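PDB 4RY1: periplasmic solute binding protein from Pectobacterium atrosepticum, which probably binds a sugar or related solute in the periplasm and delivers it to an ABC-type transporter for uptake. Local coordinates for residues R63-W68 with T283-S288; G110-M115 with S287-I292; I188-Q193 with V364-E369; G92-N97 with P326-A331; G160-A165 with M246-S251. All blocks are in the same frame, centred on the assembly; numbering follows the deposited sequence. Where two conformers were deposited one is given.

Contact 1 of 5, residues R63-W68 with T283-S288. With GOL (glycerol), chain C.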
# COMPACT_ATOMS: atom_id res chain seq x y z
N ARG A 63 -0.08 13.73 6.96
CA ARG A 63 0.15 12.38 6.44
C ARG A 63 -0.12 12.41 4.93
O ARG A 63 -1.13 12.95 4.50
CB ARG A 63 -0.74 11.34 7.10
CG ARG A 63 -0.36 9.89 6.81
CD ARG A 63 -1.47 8.94 7.23
NE ARG A 63 -1.19 7.55 6.89
CZ ARG A 63 -0.80 6.61 7.75
NH1 ARG A 63 -0.63 6.90 9.02
NH2 ARG A 63 -0.60 5.37 7.29
N ILE A 64 0.79 11.83 4.15
CA ILE A 64 0.62 11.74 2.72
C ILE A 64 1.05 10.37 2.25
O ILE A 64 1.85 9.70 2.89
CB ILE A 64 1.41 12.81 1.95
CG1 ILE A 64 2.91 12.69 2.21
CG2 ILE A 64 0.89 14.22 2.25
CD1 ILE A 64 3.75 13.53 1.26
N ASP A 65 0.47 9.92 1.15
CA ASP A 65 0.94 8.73 0.47
C ASP A 65 2.15 9.08 -0.40
O ASP A 65 2.22 10.16 -1.02
CB ASP A 65 -0.18 8.08 -0.36
CG ASP A 65 -0.67 6.72 0.19
OD1 ASP A 65 -0.17 6.18 1.19
OD2 ASP A 65 -1.60 6.19 -0.42
N TRP A 66 3.10 8.15 -0.47
CA TRP A 66 4.31 8.32 -1.31
C TRP A 66 3.97 8.61 -2.77
O TRP A 66 4.63 9.41 -3.45
CB TRP A 66 5.19 7.08 -1.17
CG TRP A 66 6.28 6.91 -2.16
CD1 TRP A 66 7.51 7.47 -2.14
CD2 TRP A 66 6.24 6.05 -3.29
NE1 TRP A 66 8.24 7.03 -3.22
CE2 TRP A 66 7.48 6.14 -3.93
CE3 TRP A 66 5.27 5.19 -3.83
CZ2 TRP A 66 7.78 5.41 -5.06
CZ3 TRP A 66 5.58 4.46 -4.95
CH2 TRP A 66 6.82 4.58 -5.55
N ASN A 67 2.94 7.96 -3.26
CA ASN A 67 2.56 8.10 -4.66
C ASN A 67 1.86 9.41 -4.97
O ASN A 67 1.53 9.66 -6.14
CB ASN A 67 1.73 6.90 -5.07
CG ASN A 67 0.71 6.55 -4.05
OD1 ASN A 67 1.04 6.10 -2.93
ND2 ASN A 67 -0.53 6.73 -4.40
N TRP A 68 1.70 10.27 -3.96
CA TRP A 68 1.20 11.63 -4.16
C TRP A 68 2.32 12.63 -4.40
O TRP A 68 2.05 13.80 -4.74
CB TRP A 68 0.34 12.14 -3.00
CG TRP A 68 -0.83 11.28 -2.67
CD1 TRP A 68 -1.37 10.26 -3.41
CD2 TRP A 68 -1.59 11.35 -1.47
NE1 TRP A 68 -2.42 9.70 -2.74
CE2 TRP A 68 -2.59 10.37 -1.56
CE3 TRP A 68 -1.54 12.18 -0.34
CZ2 TRP A 68 -3.51 10.16 -0.53
CZ3 TRP A 68 -2.47 11.97 0.67
CH2 TRP A 68 -3.43 10.97 0.57
N THR A 283 7.86 -6.06 -3.90
CA THR A 283 7.24 -4.75 -4.17
C THR A 283 7.05 -4.02 -2.84
O THR A 283 6.28 -4.45 -1.99
CB THR A 283 5.91 -4.94 -4.90
OG1 THR A 283 6.18 -5.67 -6.11
CG2 THR A 283 5.23 -3.62 -5.23
N SER A 284 7.80 -2.94 -2.69
CA SER A 284 7.84 -2.17 -1.45
C SER A 284 7.79 -0.68 -1.70
O SER A 284 8.23 -0.19 -2.74
CB SER A 284 9.11 -2.48 -0.65
OG SER A 284 9.33 -3.87 -0.45
N LYS A 285 7.28 0.03 -0.69
CA LYS A 285 7.23 1.50 -0.72
C LYS A 285 6.96 2.00 0.68
O LYS A 285 6.61 1.22 1.57
CB LYS A 285 6.12 2.00 -1.62
CG LYS A 285 4.71 1.74 -1.11
CD LYS A 285 3.65 2.48 -1.91
CE LYS A 285 2.30 2.43 -1.23
NZ LYS A 285 1.29 3.30 -1.92
N PRO A 286 7.12 3.31 0.91
CA PRO A 286 6.65 3.83 2.20
C PRO A 286 5.17 3.63 2.37
O PRO A 286 4.41 3.89 1.43
CB PRO A 286 6.97 5.33 2.12
CG PRO A 286 8.05 5.44 1.10
CD PRO A 286 7.70 4.38 0.09
N SER A 287 4.73 3.22 3.55
CA SER A 287 3.29 3.07 3.77
C SER A 287 2.58 4.42 3.77
O SER A 287 1.41 4.50 3.43
CB SER A 287 3.00 2.38 5.10
OG SER A 287 3.28 3.24 6.20
N SER A 288 3.32 5.44 4.18
CA SER A 288 2.89 6.83 4.26
C SER A 288 4.09 7.63 4.73
O SER A 288 5.07 7.06 5.24
CB SER A 288 1.71 7.03 5.20
OG SER A 288 0.46 6.83 4.53
C1 GOL C . -0.02 2.22 1.65
O1 GOL C . 0.41 2.05 3.00
C2 GOL C . -1.44 2.81 1.63
O2 GOL C . -1.46 4.14 2.21
C3 GOL C . -2.07 2.84 0.24
O3 GOL C . -1.19 3.46 -0.70
O HOH W 1 0.58 2.90 7.63
O HOH W 2 -1.69 4.11 4.88
O HOH W 3 2.47 5.60 0.56
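Asp65 and Ser288 mark the closest approach of the two backbones, 4.7 Å from CA to CA, where strand 61-64 has just ended and strand 284-292 turns a corner at Ser287. End to end the touching parts run in nearly opposite senses, 149° apart. Such a place, with strand ends and loops meeting round a small molecule, is consistent with the cleft between the lobes of a periplasmic binding protein; here it holds a glycerol, probably from the crystallisation liquor. Arg63, its chain extended, lays its guanidinium over Ser288 CB, and NE makes a weak, bent bond to Ser288 OG at 3.0 Å. Trp66, whose CG lies opposite the backbone N (chi1 166°), lays one ring face over two neighbours. Pro286 CD makes a CH-pi contact 3.9 Å from the centroid of the five-membered ring; Lys285 CB lies over the same face near its rim, and Lys285 CD touches CE3. The indole N-H points elsewhere, to Thr101 O. The extended Lys285 chain carries NZ to Asn67 OD1 at 3.0 Å, the donor standing above the amide carbonyl plane; Glu369 forms a salt bridge with the same ammonium, which also donates to glycerol O3. Glycerol O2 donates to Asp65 OD1 at 2.6 Å, O3 to OD2, and O1 to Ser287 O. Asp65 OD1 and Ser287 O, two acceptors, are 3.2 Å apart; Ser288 OG also donates to Ser287 O. One water donates to Asp65 OD1 and Pro286 O and accepts from Trp66 N at 2.8 Å.

Contact 2 of 5, residues G110-M115 with S287-I292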
# COMPACT_ATOMS: atom_id res chain seq x y z
N GLY A 110 9.21 14.27 2.53
CA GLY A 110 8.44 13.63 3.59
C GLY A 110 9.29 12.59 4.28
O GLY A 110 10.29 12.14 3.74
N LEU A 111 8.90 12.24 5.50
CA LEU A 111 9.64 11.28 6.29
C LEU A 111 8.82 9.97 6.34
O LEU A 111 7.69 9.96 6.86
CB LEU A 111 9.85 11.80 7.70
CG LEU A 111 10.68 10.96 8.66
CD1 LEU A 111 12.03 10.55 8.06
CD2 LEU A 111 10.87 11.77 9.96
N PRO A 112 9.33 8.87 5.78
CA PRO A 112 8.56 7.64 5.87
C PRO A 112 8.23 7.22 7.28
O PRO A 112 9.12 7.18 8.13
CB PRO A 112 9.46 6.62 5.18
CG PRO A 112 10.19 7.45 4.18
CD PRO A 112 10.50 8.71 4.91
N ILE A 113 6.97 6.92 7.51
CA ILE A 113 6.52 6.48 8.83
C ILE A 113 6.89 5.02 9.07
O ILE A 113 7.29 4.62 10.17
CB ILE A 113 5.02 6.70 8.99
CG1 ILE A 113 4.71 8.20 8.86
CG2 ILE A 113 4.52 6.18 10.33
CD1 ILE A 113 3.25 8.49 8.58
N SER A 114 6.70 4.23 8.02
CA SER A 114 7.08 2.83 7.94
C SER A 114 7.26 2.49 6.47
O SER A 114 6.66 3.13 5.59
CB SER A 114 6.03 1.92 8.56
OG SER A 114 4.82 2.03 7.91
N MET A 115 8.05 1.46 6.21
CA MET A 115 8.11 0.83 4.91
C MET A 115 7.10 -0.30 4.93
O MET A 115 6.80 -0.86 6.00
CB MET A 115 9.54 0.35 4.59
CG MET A 115 10.55 1.51 4.42
SD MET A 115 10.21 2.80 3.13
CE MET A 115 10.44 1.74 1.70
N SER A 287 4.73 3.22 3.55
CA SER A 287 3.29 3.07 3.77
C SER A 287 2.58 4.42 3.77
O SER A 287 1.41 4.50 3.43
CB SER A 287 3.00 2.38 5.10
OG SER A 287 3.28 3.24 6.20
N SER A 288 3.32 5.44 4.18
CA SER A 288 2.89 6.83 4.26
C SER A 288 4.09 7.63 4.73
O SER A 288 5.07 7.06 5.24
CB SER A 288 1.71 7.03 5.20
OG SER A 288 0.46 6.83 4.53
N LEU A 289 3.99 8.95 4.59
CA LEU A 289 5.03 9.90 4.98
C LEU A 289 4.37 10.95 5.84
O LEU A 289 3.18 11.20 5.68
CB LEU A 289 5.63 10.64 3.77
CG LEU A 289 5.97 9.85 2.50
CD1 LEU A 289 6.37 10.79 1.35
CD2 LEU A 289 7.11 8.96 2.78
N PHE A 290 5.16 11.59 6.70
CA PHE A 290 4.77 12.89 7.25
C PHE A 290 5.54 13.97 6.52
O PHE A 290 6.77 13.90 6.41
CB PHE A 290 5.04 13.01 8.75
CG PHE A 290 4.02 12.35 9.63
CD1 PHE A 290 2.66 12.63 9.52
CD2 PHE A 290 4.43 11.47 10.64
CE1 PHE A 290 1.73 12.01 10.35
CE2 PHE A 290 3.50 10.89 11.47
CZ PHE A 290 2.16 11.13 11.32
N ALA A 291 4.80 14.97 6.03
CA ALA A 291 5.35 16.14 5.34
C ALA A 291 4.99 17.39 6.13
O ALA A 291 3.98 17.45 6.80
CB ALA A 291 4.77 16.24 3.94
N ILE A 292 5.86 18.39 6.03
CA ILE A 292 5.64 19.73 6.60
C ILE A 292 5.23 20.71 5.48
O ILE A 292 5.79 20.69 4.40
CB ILE A 292 6.89 20.24 7.33
CG1 ILE A 292 7.24 19.32 8.49
CG2 ILE A 292 6.72 21.68 7.81
CD1 ILE A 292 8.54 19.65 9.22
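Ile113 presses its CD1 methyl onto the middle of the Phe290 ring, 3.8 Å from the centroid and 12° off the normal, a CH-pi contact at the tight heart of this pairing. Ile113 CG1, set beside its backbone N (chi1 -61°), touches Phe290 CD2, the two side chains crossing at a slant. Around it the backbones are firmly joined: Leu111 and Phe290 form an antiparallel hydrogen-bonded pair, with Leu111 N to Phe290 O at 2.8 Å. Phe290 N returns a bond to Leu111 O at 3.0 Å, and Ile113 N reaches Ser288 O almost straight, at 177°. On the other face Pro112 CG and Leu289 CD2 lie side by side, 3.7 Å apart. Strands 107-123 and 284-292 both turn a corner within this contact, at Ile113 and Ser287, consistent with the hinge strands that join the two lobes of solute-binding proteins. Past the corner the pairing opens out. Ser287 N still donates to Ser114 O at 2.8 Å, and the hydroxyls Ser287 OG and Ser114 OG meet at 2.6 Å, Ser114 OG also bonding to Asn323 O. Partly exposed Met115 points away, its side chain no nearer than 5.5 Å to 287-292.

Contact 3 of 5, residues I188-Q193 with V364-E369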
# COMPACT_ATOMS: atom_id res chain seq x y z
N ILE A 188 6.33 0.86 -15.93
CA ILE A 188 6.41 2.30 -16.30
C ILE A 188 7.82 2.66 -16.80
O ILE A 188 8.81 2.27 -16.19
CB ILE A 188 6.08 3.23 -15.11
CG1 ILE A 188 4.79 2.81 -14.40
CG2 ILE A 188 6.07 4.70 -15.54
CD1 ILE A 188 3.55 2.97 -15.25
N ASP A 189 7.87 3.40 -17.90
CA ASP A 189 9.09 4.08 -18.38
C ASP A 189 8.92 5.57 -18.14
O ASP A 189 8.30 6.25 -18.95
CB ASP A 189 9.35 3.81 -19.88
CG ASP A 189 10.71 4.30 -20.33
OD1 ASP A 189 11.21 5.30 -19.76
OD2 ASP A 189 11.29 3.72 -21.27
N GLU A 190 9.45 6.07 -17.02
CA GLU A 190 9.25 7.48 -16.68
C GLU A 190 9.92 8.45 -17.67
O GLU A 190 9.36 9.50 -17.99
CB GLU A 190 9.70 7.77 -15.26
CG GLU A 190 8.84 7.03 -14.24
CD GLU A 190 9.17 7.37 -12.80
OE1 GLU A 190 9.76 8.45 -12.57
OE2 GLU A 190 8.81 6.56 -11.91
N LYS A 191 11.09 8.07 -18.17
CA LYS A 191 11.80 8.87 -19.19
C LYS A 191 10.95 9.08 -20.46
O LYS A 191 10.87 10.19 -21.01
CB LYS A 191 13.12 8.19 -19.57
CG LYS A 191 14.15 8.13 -18.46
CD LYS A 191 15.04 6.90 -18.59
CE LYS A 191 16.35 7.03 -17.82
NZ LYS A 191 17.51 7.44 -18.67
N LYS A 192 10.33 8.00 -20.92
CA LYS A 192 9.49 8.03 -22.12
C LYS A 192 8.05 8.51 -21.85
O LYS A 192 7.27 8.69 -22.79
CB LYS A 192 9.44 6.66 -22.80
CG LYS A 192 10.77 6.14 -23.32
CD LYS A 192 10.51 5.02 -24.32
CE LYS A 192 11.66 4.05 -24.54
NZ LYS A 192 13.01 4.51 -24.13
N GLN A 193 7.72 8.68 -20.57
CA GLN A 193 6.37 9.07 -20.10
C GLN A 193 5.33 8.12 -20.64
O GLN A 193 4.28 8.52 -21.14
CB GLN A 193 6.07 10.51 -20.50
CG GLN A 193 7.14 11.41 -19.94
CD GLN A 193 7.00 12.88 -20.24
OE1 GLN A 193 6.11 13.32 -20.98
NE2 GLN A 193 7.91 13.66 -19.67
N VAL A 364 9.90 0.38 -8.46
CA VAL A 364 8.47 0.60 -8.37
C VAL A 364 8.25 2.09 -8.65
O VAL A 364 8.86 2.95 -8.00
CB VAL A 364 7.94 0.21 -6.97
CG1 VAL A 364 6.46 0.51 -6.84
CG2 VAL A 364 8.25 -1.26 -6.69
N SER A 365 7.42 2.39 -9.64
CA SER A 365 7.10 3.75 -10.03
C SER A 365 5.88 4.22 -9.29
O SER A 365 4.88 3.50 -9.22
CB SER A 365 6.80 3.83 -11.52
OG SER A 365 6.48 5.15 -11.86
N PRO A 366 5.92 5.45 -8.75
CA PRO A 366 4.68 5.94 -8.14
C PRO A 366 3.53 6.05 -9.16
O PRO A 366 2.34 6.10 -8.77
CB PRO A 366 5.09 7.31 -7.61
CG PRO A 366 6.23 7.74 -8.46
CD PRO A 366 6.99 6.47 -8.72
N PHE A 367 3.88 6.14 -10.44
CA PHE A 367 2.86 6.31 -11.48
C PHE A 367 2.02 5.07 -11.72
O PHE A 367 0.93 5.18 -12.27
CB PHE A 367 3.50 6.82 -12.76
CG PHE A 367 4.14 8.17 -12.59
CD1 PHE A 367 3.35 9.30 -12.43
CD2 PHE A 367 5.51 8.30 -12.55
CE1 PHE A 367 3.93 10.54 -12.22
CE2 PHE A 367 6.09 9.53 -12.37
CZ PHE A 367 5.31 10.65 -12.20
N MET A 368 2.51 3.91 -11.30
CA MET A 368 1.70 2.68 -11.35
C MET A 368 0.44 2.81 -10.49
O MET A 368 -0.58 2.16 -10.78
CB MET A 368 2.53 1.43 -11.01
CG MET A 368 2.65 1.03 -9.54
SD MET A 368 3.35 -0.62 -9.25
CE MET A 368 2.29 -1.48 -10.38
N GLU A 369 0.50 3.66 -9.47
CA GLU A 369 -0.67 3.94 -8.61
C GLU A 369 -1.47 5.19 -9.00
O GLU A 369 -2.35 5.61 -8.26
CB GLU A 369 -0.25 4.02 -7.15
CG GLU A 369 0.54 2.80 -6.71
CD GLU A 369 0.37 2.46 -5.25
OE1 GLU A 369 -0.42 3.13 -4.55
OE2 GLU A 369 1.02 1.51 -4.79
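Ser365 OG is held from two directions: it donates to Glu190 OE2 at 2.7 Å and accepts from Phe367 N at 3.1 Å, the second bond making an ST turn that opens the 3-10 segment 366-368. With OG opposite the backbone N (chi1 179°), the hydroxyl stands where it can cap Phe367 N and still face Glu190. It meets OE2 on the anti side of the carboxylate, 31° out of plane. The other oxygen, OE1, forms a salt bridge with Arg74 of helix 69-74, so the Glu190 head group is fixed at both oxygens, which would favour its charged form. The same carboxylate stands at the edge of the Phe367 ring, with Glu190 CD 3.8 Å from CE2 and the two planes perpendicular at 89°; the positive rim of the ring thus faces the negative group. Ile188 packs against Ser365 and the 3-10 turn, and Leu406 of helix 391-409 touches both Ile188 and Phe367. The contact therefore ties a small two-stranded hairpin to the loop between helices 346-356 and 371-385. Ile188 CG1 lies 3.7 Å from Ser365 CB and 4.0 Å from Met368 N.

Contact 4 of 5, residues G92-N97 with P326-A331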
# COMPACT_ATOMS: atom_id res chain seq x y z
N GLY A 92 19.61 10.66 10.41
CA GLY A 92 20.64 9.62 10.44
C GLY A 92 20.20 8.29 11.04
O GLY A 92 20.83 7.27 10.81
N ASP A 93 19.10 8.31 11.79
CA ASP A 93 18.52 7.06 12.33
C ASP A 93 17.77 6.22 11.31
O ASP A 93 17.57 5.01 11.53
CB ASP A 93 17.53 7.34 13.46
CG ASP A 93 18.19 7.85 14.73
OD1 ASP A 93 19.42 7.69 14.90
OD2 ASP A 93 17.44 8.41 15.56
N PHE A 94 17.33 6.85 10.23
CA PHE A 94 16.45 6.21 9.25
C PHE A 94 17.24 5.54 8.14
O PHE A 94 18.31 6.02 7.77
CB PHE A 94 15.44 7.21 8.68
CG PHE A 94 14.45 7.68 9.70
CD1 PHE A 94 14.77 8.72 10.53
CD2 PHE A 94 13.21 7.06 9.85
CE1 PHE A 94 13.89 9.16 11.49
CE2 PHE A 94 12.33 7.51 10.83
CZ PHE A 94 12.66 8.56 11.63
N PRO A 95 16.73 4.44 7.61
CA PRO A 95 17.48 3.76 6.57
C PRO A 95 17.67 4.70 5.37
O PRO A 95 16.70 5.32 4.92
CB PRO A 95 16.59 2.58 6.22
CG PRO A 95 15.77 2.34 7.45
CD PRO A 95 15.51 3.71 7.99
N PRO A 96 18.90 4.84 4.87
CA PRO A 96 19.09 5.74 3.73
C PRO A 96 18.19 5.45 2.54
O PRO A 96 17.71 6.37 1.87
CB PRO A 96 20.54 5.50 3.34
CG PRO A 96 21.20 5.11 4.61
CD PRO A 96 20.18 4.36 5.42
N ASN A 97 17.98 4.17 2.26
CA ASN A 97 17.09 3.78 1.17
C ASN A 97 15.66 4.31 1.37
O ASN A 97 15.00 4.69 0.41
CB ASN A 97 17.08 2.25 0.97
CG ASN A 97 18.36 1.73 0.33
OD1 ASN A 97 19.22 2.50 -0.10
ND2 ASN A 97 18.49 0.40 0.27
N PRO A 326 7.66 0.43 12.44
CA PRO A 326 8.34 1.74 12.36
C PRO A 326 9.56 1.75 11.47
O PRO A 326 10.38 0.83 11.51
CB PRO A 326 8.75 1.98 13.79
CG PRO A 326 7.66 1.34 14.57
CD PRO A 326 7.28 0.11 13.83
N ALA A 327 9.66 2.82 10.68
CA ALA A 327 10.81 3.02 9.81
C ALA A 327 12.12 3.15 10.59
O ALA A 327 13.17 2.71 10.13
CB ALA A 327 10.59 4.26 8.94
N ASN A 328 12.06 3.77 11.76
CA ASN A 328 13.25 3.94 12.61
C ASN A 328 13.56 2.60 13.29
O ASN A 328 12.73 2.12 14.06
CB ASN A 328 12.97 4.98 13.68
CG ASN A 328 14.20 5.30 14.51
OD1 ASN A 328 15.14 4.49 14.57
ND2 ASN A 328 14.25 6.49 15.09
N PRO A 329 14.73 1.98 13.01
CA PRO A 329 14.99 0.68 13.64
C PRO A 329 15.01 0.73 15.17
O PRO A 329 14.70 -0.27 15.79
CB PRO A 329 16.37 0.27 13.09
CG PRO A 329 16.98 1.51 12.56
CD PRO A 329 15.86 2.43 12.18
N LYS A 330 15.36 1.86 15.77
CA LYS A 330 15.35 1.97 17.24
C LYS A 330 13.93 1.88 17.77
O LYS A 330 13.69 1.37 18.86
CB LYS A 330 16.00 3.27 17.70
CG LYS A 330 17.46 3.35 17.31
CD LYS A 330 18.04 4.67 17.77
CE LYS A 330 19.56 4.65 17.67
NZ LYS A 330 20.07 6.02 17.96
N ALA A 331 12.99 2.41 16.99
CA ALA A 331 11.57 2.34 17.35
C ALA A 331 11.09 0.90 17.26
O ALA A 331 10.39 0.42 18.19
CB ALA A 331 10.74 3.27 16.48
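Asp93, at the end of a 3-10 turn, reaches over the start of helix 329-337. Its OD1 forms a long salt bridge with Lys330 NZ at 3.5 Å, the two side chains crossing at about a right angle. Its CB lies 3.8 Å from Asn328 ND2, with carboxylate and amide planes 38° apart, and its backbone O comes 3.2 Å from Pro329 CD. Asn328 is the N-cap of that helix: OD1 accepts from Lys330 N at 2.9 Å, while ND2 bonds to Ser311 OG. Next, Phe94 turns inward with CG beside its backbone N (chi1 -67°). The Ala327 methyl meets the ring at its edge, in plane, 3.9 Å from CD2, and Asn328 CB approaches CE2 more obliquely. Pro95 then brings CD to within 3.3 Å of Ala327 O and itself takes the N-cap position of helix 96-100. Two helix starts thus lie together here, close to Ala327, whose backbone hydrogen-bonds to Ile113 of strand 107-123. With no hydrogen bond between the segments, adhesion rests on Phe94, on proline C-H groups facing carbonyl oxygens, and on one salt bridge at the rim, where the nearby helix N-terminus would probably favour a charged Asp93.

Contact 5 of 5, residues G160-A165 with M246-S251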
# COMPACT_ATOMS: atom_id res chain seq x y z
N GLY A 160 -8.90 -13.12 -2.94
CA GLY A 160 -9.85 -12.06 -3.25
C GLY A 160 -9.18 -10.88 -3.91
O GLY A 160 -8.00 -10.90 -4.27
N VAL A 161 -9.98 -9.84 -4.10
CA VAL A 161 -9.57 -8.60 -4.70
C VAL A 161 -9.90 -7.55 -3.66
O VAL A 161 -11.06 -7.38 -3.28
CB VAL A 161 -10.34 -8.35 -6.01
CG1 VAL A 161 -9.97 -7.01 -6.63
CG2 VAL A 161 -10.05 -9.48 -7.01
N ALA A 162 -8.86 -6.89 -3.15
CA ALA A 162 -8.91 -6.15 -1.90
C ALA A 162 -9.89 -4.98 -1.87
O ALA A 162 -10.42 -4.64 -0.81
CB ALA A 162 -7.51 -5.66 -1.57
N GLN A 163 -10.11 -4.35 -3.02
CA GLN A 163 -11.07 -3.24 -3.14
C GLN A 163 -12.14 -3.55 -4.20
O GLN A 163 -12.81 -2.65 -4.71
CB GLN A 163 -10.32 -1.93 -3.41
CG GLN A 163 -9.45 -1.51 -2.22
CD GLN A 163 -8.75 -0.17 -2.39
OE1 GLN A 163 -9.32 0.78 -2.91
NE2 GLN A 163 -7.52 -0.09 -1.91
N GLY A 164 -12.33 -4.84 -4.47
CA GLY A 164 -13.49 -5.32 -5.23
C GLY A 164 -13.58 -4.73 -6.63
O GLY A 164 -12.63 -4.81 -7.41
N ALA A 165 -14.73 -4.12 -6.92
CA ALA A 165 -15.00 -3.48 -8.21
C ALA A 165 -14.68 -1.98 -8.20
O ALA A 165 -14.84 -1.31 -9.21
CB ALA A 165 -16.43 -3.71 -8.64
N MET A 246 -5.58 -12.53 0.48
CA MET A 246 -5.47 -11.18 -0.07
C MET A 246 -4.00 -10.86 -0.28
O MET A 246 -3.14 -11.28 0.49
CB MET A 246 -6.10 -10.14 0.87
CG MET A 246 -7.61 -10.14 0.91
SD MET A 246 -8.52 -9.57 -0.56
CE MET A 246 -10.15 -10.17 -0.03
N TYR A 247 -3.74 -10.08 -1.33
CA TYR A 247 -2.40 -9.58 -1.65
C TYR A 247 -2.34 -8.14 -1.17
O TYR A 247 -2.64 -7.22 -1.92
CB TYR A 247 -2.15 -9.69 -3.16
CG TYR A 247 -0.81 -9.25 -3.67
CD1 TYR A 247 0.37 -9.88 -3.29
CD2 TYR A 247 -0.72 -8.24 -4.63
CE1 TYR A 247 1.59 -9.50 -3.82
CE2 TYR A 247 0.50 -7.87 -5.17
CZ TYR A 247 1.65 -8.51 -4.77
OH TYR A 247 2.86 -8.10 -5.33
N LEU A 248 -1.93 -7.95 0.08
CA LEU A 248 -2.03 -6.66 0.76
C LEU A 248 -0.68 -6.03 0.97
O LEU A 248 0.31 -6.73 1.18
CB LEU A 248 -2.65 -6.84 2.14
CG LEU A 248 -4.06 -7.41 2.17
CD1 LEU A 248 -4.48 -7.67 3.62
CD2 LEU A 248 -5.05 -6.50 1.45
N TRP A 249 -0.65 -4.70 1.05
CA TRP A 249 0.47 -4.05 1.72
C TRP A 249 0.46 -4.54 3.18
O TRP A 249 -0.61 -4.59 3.80
CB TRP A 249 0.34 -2.53 1.71
CG TRP A 249 0.44 -1.90 0.37
CD1 TRP A 249 -0.54 -1.22 -0.29
CD2 TRP A 249 1.60 -1.86 -0.47
NE1 TRP A 249 -0.05 -0.76 -1.49
CE2 TRP A 249 1.26 -1.15 -1.62
CE3 TRP A 249 2.92 -2.35 -0.35
CZ2 TRP A 249 2.16 -0.92 -2.67
CZ3 TRP A 249 3.82 -2.12 -1.39
CH2 TRP A 249 3.44 -1.41 -2.52
N ASP A 250 1.61 -4.84 3.77
CA ASP A 250 1.57 -5.30 5.17
C ASP A 250 0.98 -4.23 6.12
O ASP A 250 0.43 -4.57 7.16
CB ASP A 250 2.89 -5.93 5.68
CG ASP A 250 4.10 -5.04 5.51
OD1 ASP A 250 4.08 -3.91 6.04
OD2 ASP A 250 5.08 -5.49 4.86
N SER A 251 1.04 -2.96 5.70
CA SER A 251 0.43 -1.85 6.45
C SER A 251 -1.11 -1.88 6.46
O SER A 251 -1.74 -1.13 7.20
CB SER A 251 0.92 -0.52 5.86
OG SER A 251 0.52 -0.41 4.51
O HOH W 4 -5.79 -9.46 -3.21
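Gly160 and Val161 share a peptide plane, and Met246 SD sits squarely over one face of it, 3.7 Å from Gly160 C and 3.8 Å from Val161 N. No aromatic ring takes part in the touching, so this peptide is the flat group of the contact. The methionine bends at its second torsion (chi2 -70°), which folds the thioether back over the loop; its CE methyl then rests 3.7 Å from Gly160 CA, in a place that the lack of a side chain on the glycine leaves to it. On the same side of that plane a water accepts from Tyr247 N and donates to Gly160 O, both at 2.8 Å, a second link to strand 245-249 beside the backbone hydrogen bond of Gly160 to Gly245. Farther along, the chain enters a type I turn from Val161 to Gly164, closed by Gly164 N to Val161 O. Ala162 directs its methyl at the strand, 4.0 Å from Leu248 CD2 and 4.2 Å from Met246 SD. Its backbone is held by other partners, N by Asp170 and O by Tyr256. The loop between helices 138-152 and 169-183 is thereby laid along strand 245-249, a sheet neighbour of 107-123. Between 160-165 and 246-251 themselves, sulfur and methyl packing with one bridging water implies an interface set mainly by shape and burial.

From the N terminus, 63-68 opens the loop that contact 1 closes at 283-288. Contact 4 starts next, at 92-97, but closes later, at 326-331, so the two cross. Within contact 4 lies contact 2, from 110-115 to 287-292, ending on the stretch shared with contact 1. Contact 5 (160-165 with 246-251) is enclosed by contacts 1, 2 and 4. Contact 3, from 188-193 to 364-369, crosses all the others and reaches contact 1 through the Lys285-Glu369 salt bridge. Contacts 1, 2 and 5 share the main sheet; contact 3 ties the 188-195 hairpin to the loop before helix 371-385, contact 4 the starts of helices 96-100 and 329-337; their centres lie about 26 Å apart.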